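Local coordinates for SnoaL-like domain-containing protein (Novosphingobium aromaticivorans, PDB 2RFR), which is of unknown function but adopts the cystatin-like fold of the NTF2 superfamily and belongs to the SnoaL-like family, at residues E19-L24 / W123-T128. Sequence-based numbering, arbitrary orientation.
Sequences EEIREL and WTFRRT
With CG opposite its carbonyl carbon (chi1 -55°), Phe125 sends its ring off the strand toward the helix, where Ile21 and Leu24, three residues apart on the same side of the helix, receive it. In Ile21 the branch that touches is CG2, set anti to the backbone N, while CG1 lies beside that nitrogen. CG2 hangs over one face of the Phe125 ring in a CH-pi contact, 3.8 Å from the ring centroid and 17° off the normal. It is displaced toward the rim, and its nearest ring atom is Phe125 CE1 at 3.6 Å. Leu24 CD1 approaches obliquely beside CD2 and CE2, 3.7 Å from Phe125 CD2 and on the same side of the ring plane as Ile21 CG2; the Leu24 and Phe125 side chains run past each other in opposite directions. No hydrogen bond joins the two segments; the join is purely apolar and largely buried. Near it, Glu20 OE1 and Arg127 NH1 stay 6.0 Å apart, so any attraction between them is at most long-range. Arg127 instead forms salt bridges with Asp17, earlier on the same helix, and with Asp95, while Glu20 OE2 accepts a hydrogen bond from Trp132 N. On a different side of the helix, Glu19 and Glu23 form salt bridges with Arg18 and Arg22 of a neighbouring subunit. This is the packing of the long N-terminal helix 5-33 on the curved sheet of the cystatin-like fold. Ile21 also rests on Val90 and Val92 of strand 81-93 and on Ala97 of strand 96-109, the strand whose Ala99 touches Phe125.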
loop_
_atom_site.group_PDB
_atom_site.type_symbol
_atom_site.label_atom_id
_atom_site.label_comp_id
_atom_site.label_asym_id
_atom_site.label_seq_id
_atom_site.Cartn_x
_atom_site.Cartn_y
_atom_site.Cartn_z
ATOM N N GLU A 19 -4.626 6.501 -10.973
ATOM C CA GLU A 19 -5.429 6.318 -9.790
ATOM C C GLU A 19 -6.501 5.249 -10.038
ATOM O O GLU A 19 -6.838 4.462 -9.129
ATOM C CB GLU A 19 -5.954 7.686 -9.316
ATOM C CG GLU A 19 -6.971 7.670 -8.239
ATOM C CD GLU A 19 -6.459 7.171 -6.976
ATOM O OE1 GLU A 19 -5.254 7.126 -6.777
ATOM O OE2 GLU A 19 -7.322 6.904 -6.142
ATOM N N GLU A 20 -7.063 5.190 -11.241
ATOM C CA GLU A 20 -8.039 4.156 -11.588
ATOM C C GLU A 20 -7.431 2.787 -11.568
ATOM O O GLU A 20 -8.060 1.852 -11.059
ATOM C CB GLU A 20 -8.632 4.411 -12.965
ATOM C CG GLU A 20 -10.060 4.444 -13.124
ATOM C CD GLU A 20 -10.542 4.691 -14.546
ATOM O OE1 GLU A 20 -10.382 5.802 -15.094
ATOM O OE2 GLU A 20 -11.071 3.713 -15.071
ATOM N N ILE A 21 -6.247 2.670 -12.106
ATOM C CA ILE A 21 -5.556 1.374 -12.141
ATOM C C ILE A 21 -5.231 0.938 -10.693
ATOM O O ILE A 21 -5.452 -0.222 -10.339
ATOM C CB ILE A 21 -4.325 1.479 -13.013
ATOM C CG1 ILE A 21 -4.731 1.641 -14.465
ATOM C CG2 ILE A 21 -3.396 0.250 -12.806
ATOM C CD1 ILE A 21 -3.639 2.217 -15.371
ATOM N N ARG A 22 -4.730 1.850 -9.869
ATOM C CA ARG A 22 -4.456 1.513 -8.477
ATOM C C ARG A 22 -5.710 1.087 -7.742
ATOM O O ARG A 22 -5.680 0.182 -6.882
ATOM C CB ARG A 22 -3.731 2.674 -7.800
ATOM C CG ARG A 22 -2.279 2.787 -8.294
ATOM C CD ARG A 22 -1.530 3.782 -7.488
ATOM N NE ARG A 22 -0.084 3.517 -7.626
ATOM C CZ ARG A 22 0.697 4.198 -8.435
ATOM N NH1 ARG A 22 0.191 5.197 -9.160
ATOM N NH2 ARG A 22 1.995 3.939 -8.534
ATOM N N GLU A 23 -6.837 1.745 -8.024
ATOM C CA GLU A 23 -8.118 1.396 -7.418
ATOM C C GLU A 23 -8.560 0.009 -7.832
ATOM O O GLU A 23 -9.023 -0.762 -6.968
ATOM C CB GLU A 23 -9.156 2.530 -7.701
ATOM C CG GLU A 23 -10.499 2.330 -7.191
ATOM C CD GLU A 23 -10.658 2.419 -5.682
ATOM O OE1 GLU A 23 -9.962 3.172 -4.894
ATOM O OE2 GLU A 23 -11.684 1.864 -5.314
ATOM N N LEU A 24 -8.385 -0.410 -9.091
ATOM C CA LEU A 24 -8.697 -1.785 -9.486
ATOM C C LEU A 24 -7.928 -2.773 -8.646
ATOM O O LEU A 24 -8.480 -3.759 -8.159
ATOM C CB LEU A 24 -8.348 -2.058 -10.974
ATOM C CG LEU A 24 -9.161 -1.446 -12.095
ATOM C CD1 LEU A 24 -8.516 -1.756 -13.434
ATOM C CD2 LEU A 24 -10.637 -2.002 -12.056
ATOM N N TRP A 123 0.487 -7.314 -13.672
ATOM C CA TRP A 123 -0.850 -7.051 -14.204
ATOM C C TRP A 123 -0.719 -6.223 -15.463
ATOM O O TRP A 123 0.120 -5.333 -15.527
ATOM C CB TRP A 123 -1.635 -6.227 -13.225
ATOM C CG TRP A 123 -1.981 -6.747 -11.885
ATOM C CD1 TRP A 123 -1.146 -6.901 -10.816
ATOM C CD2 TRP A 123 -3.297 -7.050 -11.408
ATOM N NE1 TRP A 123 -1.866 -7.292 -9.735
ATOM C CE2 TRP A 123 -3.193 -7.352 -10.037
ATOM C CE3 TRP A 123 -4.542 -7.089 -11.993
ATOM C CZ2 TRP A 123 -4.287 -7.686 -9.276
ATOM C CZ3 TRP A 123 -5.643 -7.391 -11.222
ATOM C CH2 TRP A 123 -5.512 -7.650 -9.875
ATOM N N THR A 124 -1.555 -6.482 -16.436
ATOM C CA THR A 124 -1.750 -5.624 -17.591
ATOM C C THR A 124 -3.167 -5.137 -17.619
ATOM O O THR A 124 -4.083 -5.810 -17.139
ATOM C CB THR A 124 -1.379 -6.305 -18.858
ATOM O OG1 THR A 124 -2.245 -7.396 -19.066
ATOM C CG2 THR A 124 0.062 -6.769 -18.916
ATOM N N PHE A 125 -3.357 -3.948 -18.208
ATOM C CA PHE A 125 -4.650 -3.269 -18.232
ATOM C C PHE A 125 -4.870 -2.649 -19.592
ATOM O O PHE A 125 -3.930 -2.337 -20.321
ATOM C CB PHE A 125 -4.706 -2.157 -17.179
ATOM C CG PHE A 125 -4.399 -2.587 -15.784
ATOM C CD1 PHE A 125 -3.120 -2.637 -15.366
ATOM C CD2 PHE A 125 -5.376 -3.004 -14.922
ATOM C CE1 PHE A 125 -2.809 -3.059 -14.082
ATOM C CE2 PHE A 125 -5.090 -3.450 -13.620
ATOM C CZ PHE A 125 -3.778 -3.497 -13.227
ATOM N N ARG A 126 -6.132 -2.360 -19.868
ATOM C CA ARG A 126 -6.446 -1.520 -21.018
ATOM C C ARG A 126 -7.606 -0.618 -20.736
ATOM O O ARG A 126 -8.460 -0.885 -19.931
ATOM C CB ARG A 126 -6.616 -2.329 -22.260
ATOM C CG ARG A 126 -7.829 -3.063 -22.376
ATOM C CD ARG A 126 -7.943 -3.492 -23.872
ATOM N NE ARG A 126 -9.119 -4.283 -23.997
ATOM C CZ ARG A 126 -9.184 -5.611 -24.107
ATOM N NH1 ARG A 126 -8.099 -6.382 -24.190
ATOM N NH2 ARG A 126 -10.390 -6.144 -24.192
ATOM N N ARG A 127 -7.602 0.492 -21.452
ATOM C CA ARG A 127 -8.666 1.471 -21.340
ATOM C C ARG A 127 -9.825 0.949 -22.138
ATOM O O ARG A 127 -9.688 0.758 -23.313
ATOM C CB ARG A 127 -8.187 2.814 -21.917
ATOM C CG ARG A 127 -9.144 3.969 -21.624
ATOM C CD ARG A 127 -8.779 5.198 -22.507
ATOM N NE ARG A 127 -7.369 5.592 -22.364
ATOM C CZ ARG A 127 -6.898 6.280 -21.310
ATOM N NH1 ARG A 127 -7.698 6.743 -20.327
ATOM N NH2 ARG A 127 -5.607 6.580 -21.247
ATOM N N THR A 128 -10.977 0.835 -21.564
ATOM C CA THR A 128 -12.186 0.424 -22.269
ATOM C C THR A 128 -13.134 1.584 -22.223
ATOM O O THR A 128 -12.934 2.519 -21.472
ATOM C CB THR A 128 -12.863 -0.790 -21.583
ATOM O OG1 THR A 128 -13.628 -0.379 -20.432
ATOM C CG2 THR A 128 -11.836 -1.892 -21.218
#